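Local coordinates for uncharacterized protein (PDB 4Q68) that probably acts as a highly specific N-acetylmuramoyl-L-alanine amidase of the NlpC/P60 type, splitting the bond between muramic acid and L-alanine in peptidoglycan fragments, at residues 89-94 with 186-191; 174-179 with 234-239. All coordinates share one frame; numbering follows the deposited sequence. Where two conformers were deposited one is given.

Interaction 1 (89-94 with 186-191). With NA (sodium ion), chain C; NAG (2-acetamido-2-deoxy-beta-D-glucopyranose), chain B.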
loop_
_atom_site.group_PDB
_atom_site.type_symbol
_atom_site.label_atom_id
_atom_site.label_comp_id
_atom_site.label_asym_id
_atom_site.label_seq_id
_atom_site.Cartn_x
_atom_site.Cartn_y
_atom_site.Cartn_z
ATOM N N HIS A 89 -3.612 -8.871 1.087
ATOM C CA HIS A 89 -3.403 -8.649 -0.341
ATOM C C HIS A 89 -4.114 -7.411 -0.870
ATOM O O HIS A 89 -3.570 -6.705 -1.712
ATOM C CB HIS A 89 -3.909 -9.838 -1.147
ATOM C CG HIS A 89 -3.218 -11.110 -0.813
ATOM N ND1 HIS A 89 -1.907 -11.334 -1.144
ATOM C CD2 HIS A 89 -3.641 -12.203 -0.139
ATOM C CE1 HIS A 89 -1.564 -12.535 -0.718
ATOM N NE2 HIS A 89 -2.593 -13.081 -0.098
ATOM N N TYR A 90 -5.341 -7.183 -0.420
ATOM C CA TYR A 90 -6.107 -6.041 -0.888
ATOM C C TYR A 90 -5.829 -4.835 -0.010
ATOM O O TYR A 90 -5.920 -4.917 1.220
ATOM C CB TYR A 90 -7.592 -6.356 -0.909
ATOM C CG TYR A 90 -8.006 -7.364 -1.940
ATOM C CD1 TYR A 90 -7.899 -7.083 -3.296
ATOM C CD2 TYR A 90 -8.552 -8.590 -1.570
ATOM C CE1 TYR A 90 -8.318 -7.989 -4.248
ATOM C CE2 TYR A 90 -8.990 -9.495 -2.521
ATOM C CZ TYR A 90 -8.885 -9.183 -3.859
ATOM O OH TYR A 90 -9.364 -10.033 -4.829
ATOM N N ILE A 91 -5.519 -3.707 -0.632
ATOM C CA ILE A 91 -5.118 -2.553 0.134
ATOM C C ILE A 91 -6.256 -1.999 0.990
ATOM O O ILE A 91 -6.004 -1.523 2.087
ATOM C CB ILE A 91 -4.418 -1.513 -0.758
ATOM C CG1 ILE A 91 -3.183 -2.149 -1.419
ATOM C CG2 ILE A 91 -4.025 -0.277 0.055
ATOM C CD1 ILE A 91 -2.236 -2.893 -0.463
ATOM N N ALA A 92 -7.514 -2.125 0.570
ATOM C CA ALA A 92 -8.602 -1.705 1.470
ATOM C C ALA A 92 -8.514 -2.475 2.784
ATOM O O ALA A 92 -8.757 -1.931 3.856
ATOM C CB ALA A 92 -9.966 -1.920 0.834
ATOM N N ASP A 93 -8.193 -3.766 2.692
ATOM C CA ASP A 93 -8.093 -4.650 3.865
ATOM C C ASP A 93 -6.862 -4.299 4.708
ATOM O O ASP A 93 -6.921 -4.258 5.937
ATOM C CB ASP A 93 -8.017 -6.090 3.355
ATOM C CG ASP A 93 -8.502 -7.133 4.349
ATOM O OD1 ASP A 93 -9.049 -6.801 5.425
ATOM O OD2 ASP A 93 -8.346 -8.319 3.989
ATOM N N TRP A 94 -5.753 -4.026 4.025
ATOM C CA TRP A 94 -4.501 -3.573 4.636
ATOM C C TRP A 94 -4.731 -2.279 5.434
ATOM O O TRP A 94 -4.268 -2.153 6.563
ATOM C CB TRP A 94 -3.488 -3.392 3.504
ATOM C CG TRP A 94 -2.061 -3.132 3.848
ATOM C CD1 TRP A 94 -1.067 -4.064 3.895
ATOM C CD2 TRP A 94 -1.432 -1.863 4.053
ATOM N NE1 TRP A 94 0.136 -3.461 4.142
ATOM C CE2 TRP A 94 -0.055 -2.108 4.229
ATOM C CE3 TRP A 94 -1.894 -0.539 4.080
ATOM C CZ2 TRP A 94 0.859 -1.080 4.451
ATOM C CZ3 TRP A 94 -0.971 0.482 4.291
ATOM C CH2 TRP A 94 0.383 0.201 4.480
ATOM N N LEU A 186 -10.799 -4.630 -8.517
ATOM C CA LEU A 186 -9.592 -4.247 -7.802
ATOM C C LEU A 186 -9.736 -2.827 -7.310
ATOM O O LEU A 186 -10.131 -1.951 -8.056
ATOM C CB LEU A 186 -8.379 -4.369 -8.725
ATOM C CG LEU A 186 -7.026 -4.113 -8.078
ATOM C CD1 LEU A 186 -6.718 -5.093 -6.951
ATOM C CD2 LEU A 186 -5.948 -4.139 -9.144
ATOM N N ASP A 187 -9.358 -2.586 -6.056
ATOM C CA ASP A 187 -9.523 -1.280 -5.441
ATOM C C ASP A 187 -8.339 -0.337 -5.642
ATOM O O ASP A 187 -8.529 0.861 -5.860
ATOM C CB ASP A 187 -9.829 -1.421 -3.946
ATOM C CG ASP A 187 -8.780 -2.196 -3.173
ATOM O OD1 ASP A 187 -8.339 -3.247 -3.671
ATOM O OD2 ASP A 187 -8.424 -1.729 -2.069
ATOM N N VAL A 188 -7.127 -0.869 -5.529
ATOM C CA VAL A 188 -5.885 -0.101 -5.538
ATOM C C VAL A 188 -4.886 -0.802 -6.439
ATOM O O VAL A 188 -4.796 -2.025 -6.433
ATOM C CB VAL A 188 -5.334 0.029 -4.102
ATOM C CG1 VAL A 188 -3.878 0.478 -4.080
ATOM C CG2 VAL A 188 -6.198 0.953 -3.287
ATOM N N ALA A 189 -4.133 -0.010 -7.208
ATOM C CA ALA A 189 -3.164 -0.528 -8.176
ATOM C C ALA A 189 -1.706 -0.244 -7.838
ATOM O O ALA A 189 -0.840 -0.895 -8.393
ATOM C CB ALA A 189 -3.447 0.034 -9.550
ATOM N N HIS A 190 -1.407 0.736 -6.990
ATOM C CA HIS A 190 -0.022 1.173 -6.772
ATOM C C HIS A 190 0.008 1.930 -5.452
ATOM O O HIS A 190 -1.026 2.398 -4.981
ATOM C CB HIS A 190 0.423 2.073 -7.936
ATOM C CG HIS A 190 1.898 2.249 -8.053
ATOM N ND1 HIS A 190 2.717 1.271 -8.568
ATOM C CD2 HIS A 190 2.693 3.293 -7.745
ATOM C CE1 HIS A 190 3.961 1.710 -8.561
ATOM N NE2 HIS A 190 3.971 2.933 -8.076
HETATM N N MSE A 191 1.198 2.023 -4.860
HETATM C CA MSE A 191 1.395 2.757 -3.612
HETATM C C MSE A 191 2.729 3.476 -3.620
HETATM O O MSE A 191 3.635 3.123 -4.378
HETATM C CB MSE A 191 1.427 1.805 -2.415
HETATM C CG MSE A 191 0.265 0.868 -2.316
HETATM SE SE MSE A 191 0.283 -0.120 -0.646
HETATM C CE MSE A 191 -0.349 1.246 0.545
HETATM NA NA NA C . -11.640 -0.973 -9.364
HETATM C C1 NAG B . 0.049 -6.823 -3.974
HETATM C C2 NAG B . -0.644 -8.178 -4.005
HETATM C C3 NAG B . -0.250 -9.032 -2.803
HETATM C C4 NAG B . 1.254 -8.988 -2.546
HETATM C C5 NAG B . 1.809 -7.570 -2.620
HETATM C C6 NAG B . 3.325 -7.595 -2.478
HETATM C C7 NAG B . -2.795 -8.333 -5.181
HETATM C C8 NAG B . -4.280 -8.187 -5.132
HETATM N N2 NAG B . -2.097 -8.037 -4.080
HETATM O O1 NAG B . -0.230 -6.169 -5.175
HETATM O O3 NAG B . -0.603 -10.361 -3.091
HETATM O O4 NAG B . 1.568 -9.581 -1.308
HETATM O O5 NAG B . 1.449 -6.985 -3.853
HETATM O O6 NAG B . 3.899 -8.355 -3.513
HETATM O O7 NAG B . -2.293 -8.718 -6.231
HETATM O O HOH W 1 -5.739 -3.675 -3.439
HETATM O O HOH W 2 -13.414 -2.506 -8.516
HETATM O O HOH W 3 -13.462 0.001 -10.602
HETATM O O HOH W 4 -12.638 0.196 -7.502
#

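Interaction 2 (174-179 with 234-239)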
loop_
_atom_site.group_PDB
_atom_site.type_symbol
_atom_site.label_atom_id
_atom_site.label_comp_id
_atom_site.label_asym_id
_atom_site.label_seq_id
_atom_site.Cartn_x
_atom_site.Cartn_y
_atom_site.Cartn_z
ATOM N N GLY A 174 5.622 12.069 3.966
ATOM C CA GLY A 174 5.597 10.784 4.668
ATOM C C GLY A 174 4.271 10.062 4.650
ATOM O O GLY A 174 4.212 8.905 5.050
ATOM N N ASP A 175 3.205 10.722 4.197
ATOM C CA ASP A 175 1.941 10.040 4.077
ATOM C C ASP A 175 2.057 8.889 3.081
ATOM O O ASP A 175 2.813 8.930 2.107
ATOM C CB ASP A 175 0.827 10.977 3.623
ATOM C CG ASP A 175 0.323 11.921 4.722
ATOM O OD1 ASP A 175 0.694 11.730 5.903
ATOM O OD2 ASP A 175 -0.479 12.823 4.387
ATOM N N ILE A 176 1.265 7.864 3.341
ATOM C CA ILE A 176 1.169 6.716 2.454
ATOM C C ILE A 176 0.059 6.981 1.441
ATOM O O ILE A 176 -1.074 7.319 1.804
ATOM C CB ILE A 176 0.892 5.447 3.276
ATOM C CG1 ILE A 176 2.079 5.146 4.191
ATOM C CG2 ILE A 176 0.593 4.272 2.360
ATOM C CD1 ILE A 176 1.767 4.184 5.308
ATOM N N ILE A 177 0.400 6.818 0.168
ATOM C CA ILE A 177 -0.505 7.067 -0.933
ATOM C C ILE A 177 -0.871 5.727 -1.558
ATOM O O ILE A 177 0.008 4.966 -1.950
ATOM C CB ILE A 177 0.171 7.956 -1.989
ATOM C CG1 ILE A 177 0.679 9.282 -1.385
ATOM C CG2 ILE A 177 -0.763 8.186 -3.173
ATOM C CD1 ILE A 177 -0.385 10.129 -0.702
ATOM N N ALA A 178 -2.166 5.451 -1.658
ATOM C CA ALA A 178 -2.695 4.278 -2.348
ATOM C C ALA A 178 -3.470 4.775 -3.559
ATOM O O ALA A 178 -4.406 5.562 -3.420
ATOM C CB ALA A 178 -3.596 3.471 -1.422
ATOM N N ILE A 179 -3.058 4.360 -4.744
ATOM C CA ILE A 179 -3.649 4.844 -5.982
ATOM C C ILE A 179 -4.829 3.951 -6.358
ATOM O O ILE A 179 -4.670 2.755 -6.555
ATOM C CB ILE A 179 -2.612 4.894 -7.110
ATOM C CG1 ILE A 179 -1.488 5.870 -6.728
ATOM C CG2 ILE A 179 -3.284 5.283 -8.417
ATOM C CD1 ILE A 179 -0.390 6.031 -7.752
ATOM N N ARG A 234 -6.183 7.267 -2.083
ATOM C CA ARG A 234 -6.423 7.263 -0.655
ATOM C C ARG A 234 -5.117 7.690 0.016
ATOM O O ARG A 234 -4.031 7.355 -0.454
ATOM C CB ARG A 234 -6.877 5.883 -0.155
ATOM C CG ARG A 234 -8.195 5.438 -0.771
ATOM C CD ARG A 234 -8.685 4.103 -0.277
ATOM N NE ARG A 234 -9.076 4.173 1.129
ATOM C CZ ARG A 234 -9.590 3.168 1.830
ATOM N NH1 ARG A 234 -9.738 1.973 1.293
ATOM N NH2 ARG A 234 -9.955 3.346 3.086
ATOM N N VAL A 235 -5.241 8.449 1.098
ATOM C CA VAL A 235 -4.111 8.984 1.837
ATOM C C VAL A 235 -4.199 8.457 3.264
ATOM O O VAL A 235 -5.210 8.666 3.949
ATOM C CB VAL A 235 -4.131 10.528 1.844
ATOM C CG1 VAL A 235 -2.967 11.077 2.645
ATOM C CG2 VAL A 235 -4.115 11.065 0.422
ATOM N N LEU A 236 -3.155 7.741 3.673
ATOM C CA LEU A 236 -3.073 7.137 4.999
ATOM C C LEU A 236 -1.876 7.729 5.724
ATOM O O LEU A 236 -0.915 8.185 5.099
ATOM C CB LEU A 236 -2.902 5.617 4.928
ATOM C CG LEU A 236 -3.940 4.804 4.150
ATOM C CD1 LEU A 236 -5.364 5.204 4.497
ATOM C CD2 LEU A 236 -3.709 4.860 2.643
ATOM N N ARG A 237 -1.907 7.707 7.052
ATOM C CA ARG A 237 -0.837 8.299 7.844
ATOM C C ARG A 237 -0.505 7.393 9.014
ATOM O O ARG A 237 -1.388 6.958 9.754
ATOM C CB ARG A 237 -1.270 9.678 8.328
ATOM C CG ARG A 237 -0.198 10.482 9.072
ATOM C CD ARG A 237 -0.639 11.909 9.321
ATOM N NE ARG A 237 -0.840 12.591 8.051
ATOM C CZ ARG A 237 -1.716 13.559 7.811
ATOM N NH1 ARG A 237 -2.499 14.056 8.765
ATOM N NH2 ARG A 237 -1.804 14.040 6.573
HETATM N N MSE A 238 0.778 7.137 9.204
HETATM C CA MSE A 238 1.255 6.409 10.376
HETATM C C MSE A 238 0.770 7.051 11.660
HETATM O O MSE A 238 0.797 8.282 11.792
HETATM C CB MSE A 238 2.788 6.416 10.387
HETATM C CG MSE A 238 3.397 5.690 11.561
HETATM SE SE MSE A 238 5.318 5.761 11.645
HETATM C CE MSE A 238 5.469 7.676 12.039
ATOM N N LYS A 239 0.367 6.205 12.606
ATOM C CA LYS A 239 0.067 6.631 13.959
ATOM C C LYS A 239 0.981 5.813 14.869
ATOM O O LYS A 239 0.909 4.593 14.897
ATOM C CB LYS A 239 -1.419 6.435 14.271
ATOM C CG LYS A 239 -1.841 6.939 15.642
ATOM C CD LYS A 239 -3.342 6.818 15.861
ATOM C CE LYS A 239 -3.736 7.311 17.249
ATOM N NZ LYS A 239 -5.146 6.971 17.594
HETATM O O HOH W 5 2.632 8.207 7.297
#

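Interaction 1 (89-94 with 186-191)
Over one face of the W94 indole lies the methyl CE of selenomethionine M191, 4.3 Å from the centroid of the six-membered ring and 25° off its normal; SE sits above the same ring at longer range, a Met-aromatic contact. The indole NE1 hydrogen-bonds to E46. At the edge of the Y90 ring, CE1 meets L186 CD1 at 4.3 Å, while D187 OD1 approaches obliquely; the Y90 hydroxyl hydrogen-bonds to E147 and the backbone of M123. At the edge of the H89 ring, near its plane, lies O3 of N-acetylglucosamine, to which ND1 donates a hydrogen bond at 2.5 Å. I91 and V188 cross at about a right angle, CB to CB 3.8 Å, and I91 CD1 reaches M191 SE at 3.8 Å. D187 holds the start of helix 91-100. Its CG lies between the backbone N and the carbonyl carbon (chi1 57°), which presents both oxygens to the helix: OD2 accepts A92 N at 2.8 Å on its syn side, bent to 135°, and OD1 accepts from a water that in turn receives I91 N-H. With D187 replaced by alanine, the A92 N-H would probably be left without its acceptor and the water at I91 N less firmly held. Next to D187, L186 O ligates sodium at 2.2 Å, along with T181 O and T183 O. This is a buried helix-on-sheet junction of the NlpC/P60 fold; H190, which contacts C41 and hydrogen-bonds to H205 beyond it, is consistent with that family's Cys-His-His site.

Interaction 2 (174-179 with 234-239)
D175 and R237 form a two-pronged salt bridge at one end of the strand pair. R237 comes side-on: NE donates to D175 OD1 at 2.8 Å, almost straight at 177°, and NH2 donates to the syn lone pair of D175 OD2, 2.8 Å away. The carboxylate and guanidinium planes are 22° apart, and the bend of the arginine chain at chi3 (-63°) turns the NE/NH2 edge onto the acid. V235 CG1 packs against D175 OD2 at 3.5 Å. From there strands 176-179 and 234-238 run antiparallel. I176 with L236 and A178 with R234 are hydrogen-bonded pairs, each joined by two N-H to O=C bonds; I177 with V235 between them is a non-hydrogen-bonded pair, where I177 CD1 and V235 CG2 lie side by side 4.0 Å apart. On the face of I176, A178, R234 and L236, helix 91-100 lies against A178, R234 and L236, and helix 41-53 against I176. Further out, a water links G174 O to M238 N, extending the join past the last pair. K172 N donates to D175 OD2 and W170 O accepts from R237 NH2, which positions both partners of the salt bridge, while R234 NH2 is engaged by D106. The paired hydrogen bonds and these second partners should restrict rotation of both groups, and the neighbouring guanidinium probably stabilises the buried carboxylate as an anion, pinning the strand ends.

From the N terminus the chain enters 89-94 at the start of helix 91-100, passes the small two-stranded sheet, and reaches 174-179, then 186-191, and finally 234-239. Interaction 1 closes a loop of 91 residues and interaction 2 one of 54, and the two cross because 174-179 falls within the first loop while 186-191 falls within the second. Strands 176-181 and 188-197 follow each other as neighbours in the main antiparallel sheet, where backbone hydrogen bonds from I179 to A189 and H190 join the two contacts directly. Interaction 1 thus lays the helix on one strand, and interaction 2 ties that strand's partner to the C-terminal strand 230-238.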